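Local coordinates for putative branched chain amino acid ABC transporter, periplasmic amino acid-binding protein (Brucella ovis, PDB 4XFK) that probably serves as the periplasmic substrate-binding component of an ABC transport system for branched-chain amino acids, at residues V205-V216 / S233-F241. The protein carries 1 engineered substitution. Residues are numbered along the deposited sequence; the frame is centred on the assembly and turned at random.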
ATOM      1  N   VAL A 205     -16.841 -18.923  -4.451  1.00 12.83           N
ATOM      2  CA  VAL A 205     -16.011 -20.053  -4.074  1.00 13.05           C
ATOM      3  C   VAL A 205     -16.385 -21.286  -4.907  1.00 13.94           C
ATOM      4  O   VAL A 205     -15.512 -22.032  -5.349  1.00 13.77           O
ATOM      5  CB  VAL A 205     -16.072 -20.309  -2.552  1.00 14.03           C
ATOM      6  CG1 VAL A 205     -15.390 -21.612  -2.185  1.00 15.73           C
ATOM      7  CG2 VAL A 205     -15.423 -19.140  -1.813  1.00 14.99           C
ATOM      8  N   ALA A 206     -17.676 -21.470  -5.174  1.00 16.81           N
ATOM      9  CA  ALA A 206     -18.124 -22.576  -6.029  1.00 17.35           C
ATOM     10  C   ALA A 206     -17.541 -22.473  -7.448  1.00 16.84           C
ATOM     11  O   ALA A 206     -17.127 -23.474  -8.034  1.00 18.05           O
ATOM     12  CB  ALA A 206     -19.649 -22.635  -6.071  1.00 17.88           C
ATOM     13  N   LYS A 207     -17.502 -21.258  -7.991  1.00 16.93           N
ATOM     14  CA  LYS A 207     -16.912 -21.026  -9.311  1.00 17.54           C
ATOM     15  C   LYS A 207     -15.417 -21.355  -9.316  1.00 16.71           C
ATOM     16  O   LYS A 207     -14.904 -21.961 -10.267  1.00 19.18           O
ATOM     17  CB  LYS A 207     -17.127 -19.578  -9.759  1.00 19.74           C
ATOM     18  N   ILE A 208     -14.726 -20.964  -8.248  1.00 15.18           N
ATOM     19  CA  ILE A 208     -13.307 -21.264  -8.098  1.00 14.38           C
ATOM     20  C   ILE A 208     -13.084 -22.773  -8.035  1.00 15.25           C
ATOM     21  O   ILE A 208     -12.188 -23.312  -8.689  1.00 15.73           O
ATOM     22  CB  ILE A 208     -12.734 -20.573  -6.853  1.00 12.52           C
ATOM     23  CG1 ILE A 208     -12.716 -19.061  -7.078  1.00 13.67           C
ATOM     24  CG2 ILE A 208     -11.329 -21.084  -6.540  1.00 12.82           C
ATOM     25  CD1 ILE A 208     -12.453 -18.254  -5.823  1.00 12.82           C
ATOM     26  N   GLN A 209     -13.923 -23.466  -7.276  1.00 15.79           N
ATOM     27  CA  GLN A 209     -13.827 -24.920  -7.215  1.00 17.86           C
ATOM     28  C   GLN A 209     -14.010 -25.579  -8.584  1.00 18.99           C
ATOM     29  O   GLN A 209     -13.298 -26.523  -8.914  1.00 20.75           O
ATOM     30  CB  GLN A 209     -14.819 -25.474  -6.195  1.00 20.38           C
ATOM     31  CG  GLN A 209     -14.445 -25.127  -4.765  1.00 22.34           C
ATOM     32  CD  GLN A 209     -15.456 -25.631  -3.764  1.00 25.17           C
ATOM     33  OE1 GLN A 209     -16.650 -25.342  -3.870  1.00 27.82           O
ATOM     34  NE2 GLN A 209     -14.988 -26.397  -2.786  1.00 25.93           N
ATOM     35  N   ALA A 210     -14.932 -25.056  -9.389  1.00 18.85           N
ATOM     36  CA  ALA A 210     -15.212 -25.603 -10.718  1.00 19.73           C
ATOM     37  C   ALA A 210     -14.025 -25.471 -11.653  1.00 19.03           C
ATOM     38  O   ALA A 210     -13.892 -26.225 -12.619  1.00 19.97           O
ATOM     39  CB  ALA A 210     -16.408 -24.901 -11.323  1.00 21.68           C
ATOM     40  N   ALA A 211     -13.172 -24.492 -11.376  1.00 18.92           N
ATOM     41  CA  ALA A 211     -12.056 -24.185 -12.261  1.00 18.61           C
ATOM     42  C   ALA A 211     -10.858 -25.095 -12.020  1.00 19.07           C
ATOM     43  O   ALA A 211      -9.919 -25.107 -12.816  1.00 18.79           O
ATOM     44  CB  ALA A 211     -11.660 -22.725 -12.131  1.00 19.16           C
ATOM     45  N   ASN A 212     -10.891 -25.840 -10.916  1.00 18.67           N
ATOM     46  CA  ASN A 212      -9.837 -26.799 -10.590  1.00 18.58           C
ATOM     47  C   ASN A 212      -8.453 -26.154 -10.606  1.00 17.25           C
ATOM     48  O   ASN A 212      -7.585 -26.531 -11.396  1.00 18.70           O
ATOM     49  CB  ASN A 212      -9.902 -27.997 -11.544  1.00 20.40           C
ATOM     50  CG  ASN A 212      -8.895 -29.073 -11.203  1.00 22.96           C
ATOM     51  OD1 ASN A 212      -8.531 -29.256 -10.041  1.00 25.14           O
ATOM     52  ND2 ASN A 212      -8.422 -29.781 -12.222  1.00 24.71           N
ATOM     53  N   VAL A 213      -8.259 -25.167  -9.739  1.00 16.11           N
ATOM     54  CA  VAL A 213      -7.035 -24.384  -9.753  1.00 14.35           C
ATOM     55  C   VAL A 213      -6.152 -24.629  -8.534  1.00 15.01           C
ATOM     56  O   VAL A 213      -6.605 -25.096  -7.492  1.00 16.22           O
ATOM     57  CB  VAL A 213      -7.344 -22.875  -9.866  1.00 14.15           C
ATOM     58  CG1 VAL A 213      -8.066 -22.575 -11.180  1.00 14.55           C
ATOM     59  CG2 VAL A 213      -8.166 -22.391  -8.671  1.00 15.90           C
ATOM     60  N   ASP A 214      -4.879 -24.290  -8.680  1.00 14.63           N
ATOM     61  CA  ASP A 214      -3.924 -24.407  -7.591  1.00 14.10           C
ATOM     62  C   ASP A 214      -3.804 -23.099  -6.812  1.00 12.73           C
ATOM     63  O   ASP A 214      -3.548 -23.099  -5.601  1.00 12.95           O
ATOM     64  CB  ASP A 214      -2.572 -24.818  -8.170  1.00 15.79           C
ATOM     65  CG  ASP A 214      -2.694 -25.997  -9.118  1.00 20.50           C
ATOM     66  OD1 ASP A 214      -3.101 -27.071  -8.638  1.00 23.71           O
ATOM     67  OD2 ASP A 214      -2.415 -25.854 -10.333  1.00 20.66           O
ATOM     68  N   THR A 215      -4.006 -21.989  -7.511  1.00 12.15           N
ATOM     69  CA  THR A 215      -3.774 -20.665  -6.947  1.00 11.62           C
ATOM     70  C   THR A 215      -4.938 -19.763  -7.300  1.00 11.30           C
ATOM     71  O   THR A 215      -5.440 -19.798  -8.424  1.00 11.52           O
ATOM     72  CB  THR A 215      -2.499 -20.049  -7.536  1.00 12.77           C
ATOM     73  OG1 THR A 215      -1.413 -20.966  -7.371  1.00 15.05           O
ATOM     74  CG2 THR A 215      -2.158 -18.728  -6.856  1.00 13.26           C
ATOM     75  N   VAL A 216      -5.368 -18.959  -6.334  1.00 10.33           N
ATOM     76  CA  VAL A 216      -6.365 -17.921  -6.568  1.00  8.83           C
ATOM     77  C   VAL A 216      -5.707 -16.563  -6.336  1.00  8.60           C
ATOM     78  O   VAL A 216      -5.399 -16.208  -5.199  1.00  9.27           O
ATOM     79  CB  VAL A 216      -7.579 -18.068  -5.635  1.00 11.04           C
ATOM     80  CG1 VAL A 216      -8.595 -16.963  -5.930  1.00 11.07           C
ATOM     81  CG2 VAL A 216      -8.202 -19.457  -5.788  1.00 12.99           C
ATOM     82  N   SER A 233     -13.175 -21.132   3.692  1.00 11.44           N
ATOM     83  CA  SER A 233     -13.025 -22.021   4.839  1.00 12.88           C
ATOM     84  C   SER A 233     -14.233 -22.946   4.992  1.00 12.09           C
ATOM     85  O   SER A 233     -14.083 -24.154   5.187  1.00 13.48           O
ATOM     86  CB  SER A 233     -12.823 -21.209   6.119  1.00 14.41           C
ATOM     87  OG  SER A 233     -12.595 -22.066   7.223  1.00 15.89           O
ATOM     88  N   GLY A 234     -15.433 -22.385   4.898  1.00 13.33           N
ATOM     89  CA  GLY A 234     -16.646 -23.178   5.001  1.00 14.65           C
ATOM     90  C   GLY A 234     -16.749 -24.262   3.943  1.00 14.91           C
ATOM     91  O   GLY A 234     -17.335 -25.317   4.193  1.00 17.09           O
ATOM     92  N   ALA A 235     -16.178 -24.006   2.767  1.00 13.64           N
ATOM     93  CA  ALA A 235     -16.239 -24.939   1.644  1.00 14.17           C
ATOM     94  C   ALA A 235     -15.073 -25.926   1.638  1.00 14.80           C
ATOM     95  O   ALA A 235     -15.044 -26.857   0.833  1.00 16.87           O
ATOM     96  CB  ALA A 235     -16.272 -24.170   0.326  1.00 16.17           C
ATOM     97  N   GLY A 236     -14.108 -25.722   2.528  1.00 14.27           N
ATOM     98  CA  GLY A 236     -12.912 -26.551   2.545  1.00 14.17           C
ATOM     99  C   GLY A 236     -12.068 -26.391   1.293  1.00 14.40           C
ATOM    100  O   GLY A 236     -11.467 -27.353   0.806  1.00 15.71           O
ATOM    101  N   LEU A 237     -12.017 -25.169   0.770  1.00 14.67           N
ATOM    102  CA  LEU A 237     -11.291 -24.891  -0.466  1.00 13.56           C
ATOM    103  C   LEU A 237      -9.847 -25.351  -0.378  1.00 14.62           C
ATOM    104  O   LEU A 237      -9.163 -25.086   0.615  1.00 15.28           O
ATOM    105  CB  LEU A 237     -11.330 -23.398  -0.777  1.00 15.69           C
ATOM    106  CG  LEU A 237     -10.613 -22.957  -2.054  1.00 16.82           C
ATOM    107  CD1 LEU A 237     -11.403 -23.362  -3.296  1.00 17.39           C
ATOM    108  CD2 LEU A 237     -10.364 -21.452  -2.025  1.00 18.77           C
ATOM    109  N   LYS A 238      -9.393 -26.045  -1.416  1.00 14.40           N
ATOM    110  CA  LYS A 238      -8.040 -26.594  -1.437  1.00 14.25           C
ATOM    111  C   LYS A 238      -7.010 -25.647  -2.047  1.00 12.65           C
ATOM    112  O   LYS A 238      -5.842 -25.659  -1.643  1.00 14.05           O
ATOM    113  CB  LYS A 238      -8.019 -27.942  -2.163  1.00 16.05           C
ATOM    114  CG  LYS A 238      -8.804 -29.024  -1.437  1.00 19.16           C
ATOM    115  CD  LYS A 238      -8.513 -30.400  -2.008  1.00 23.90           C
ATOM    116  CE  LYS A 238      -9.208 -31.489  -1.206  1.00 26.92           C
ATOM    117  NZ  LYS A 238      -8.889 -31.392   0.252  1.00 29.79           N
ATOM    118  N   ALA A 239      -7.440 -24.840  -3.018  1.00 12.89           N
ATOM    119  CA  ALA A 239      -6.553 -23.869  -3.652  1.00 13.18           C
ATOM    120  C   ALA A 239      -6.032 -22.885  -2.622  1.00 13.08           C
ATOM    121  O   ALA A 239      -6.694 -22.608  -1.617  1.00 14.45           O
ATOM    122  CB  ALA A 239      -7.272 -23.122  -4.761  1.00 14.59           C
ATOM    123  N   LYS A 240      -4.846 -22.351  -2.871  1.00 11.75           N
ATOM    124  CA  LYS A 240      -4.303 -21.336  -1.982  1.00 12.20           C
ATOM    125  C   LYS A 240      -4.390 -19.962  -2.625  1.00 10.46           C
ATOM    126  O   LYS A 240      -4.170 -19.805  -3.828  1.00 11.80           O
ATOM    127  CB  LYS A 240      -2.867 -21.680  -1.590  1.00 13.97           C
ATOM    128  CG  LYS A 240      -2.763 -22.982  -0.791  1.00 14.89           C
ATOM    129  CD  LYS A 240      -3.623 -22.942   0.480  1.00 14.86           C
ATOM    130  CE  LYS A 240      -3.734 -24.312   1.144  1.00 16.55           C
ATOM    131  NZ  LYS A 240      -4.653 -24.250   2.326  1.00 16.96           N
ATOM    132  N   PHE A 241      -4.758 -18.970  -1.824  1.00  9.78           N
ATOM    133  CA  PHE A 241      -4.814 -17.598  -2.297  1.00  8.71           C
ATOM    134  C   PHE A 241      -3.417 -17.001  -2.405  1.00  8.87           C
ATOM    135  O   PHE A 241      -2.567 -17.220  -1.543  1.00 10.46           O
ATOM    136  CB  PHE A 241      -5.669 -16.742  -1.355  1.00  9.18           C
ATOM    137  CG  PHE A 241      -7.145 -17.038  -1.426  1.00 10.54           C
ATOM    138  CD1 PHE A 241      -7.948 -16.420  -2.367  1.00 11.70           C
ATOM    139  CD2 PHE A 241      -7.728 -17.921  -0.540  1.00 15.18           C
ATOM    140  CE1 PHE A 241      -9.306 -16.691  -2.427  1.00 12.29           C
ATOM    141  CE2 PHE A 241      -9.092 -18.194  -0.598  1.00 16.30           C
ATOM    142  CZ  PHE A 241      -9.876 -17.577  -1.539  1.00 14.53           C
TER
HETATM  143  O   HOH W   1     -11.780 -27.301  -3.347  1.00 12.11           O
HETATM  144  O   HOH W   2     -17.057 -27.688  -0.851  1.00 38.23           O
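Leu237 is the knob of this contact: its CD1 settles between the side chains of Ile208 and Gln209, 3.8 Å from Gln209 CG and 4.0 Å from Ile208 CG2. Its CG stands anti to the backbone N (chi1 -180°), which carries the branch toward helix 202-210, and the side chain of Ile208 meets it at about a right angle. One turn back along that helix, Val205 CG1 rests on the methyl of Ala235, 3.7 Å from its CB. The exposed Gln209, its chain extended beyond CG, runs along the edge of this apolar patch, and its NE2 gives a hydrogen bond to a water that in turn donates to Ala235 O, 2.8 Å away. A Schellman motif at Gly236 ends helix 223-235 and turns the chain into Leu237. The contact sets helix 202-210 and the start of strand 215-218 against the end of helix 223-235 and strand 240-243; the last three elements form a right-handed beta-alpha-beta crossover in one Rossmann-like lobe of the periplasmic binding protein fold. Where the parallel strands begin, Lys240 N bonds to Asp214 O, and Val216 N to Lys240 O at 2.9 Å, a nearly straight bond (163° at the hydrogen). Beside this ladder the small Ala239 CB fits between Val213 O, at 3.4 Å, and the methyl Val216 CG2, at 3.9 Å. The other branch, Val216 CG1, approaches the Phe241 ring obliquely, 3.6 Å from CE1, with both side chains leaning the same way from the sheet. Leu228 and Met229 of helix 223-235 also touch Phe241, while Lys240, on the other sheet face with Thr215, sends NZ to Glu260 O.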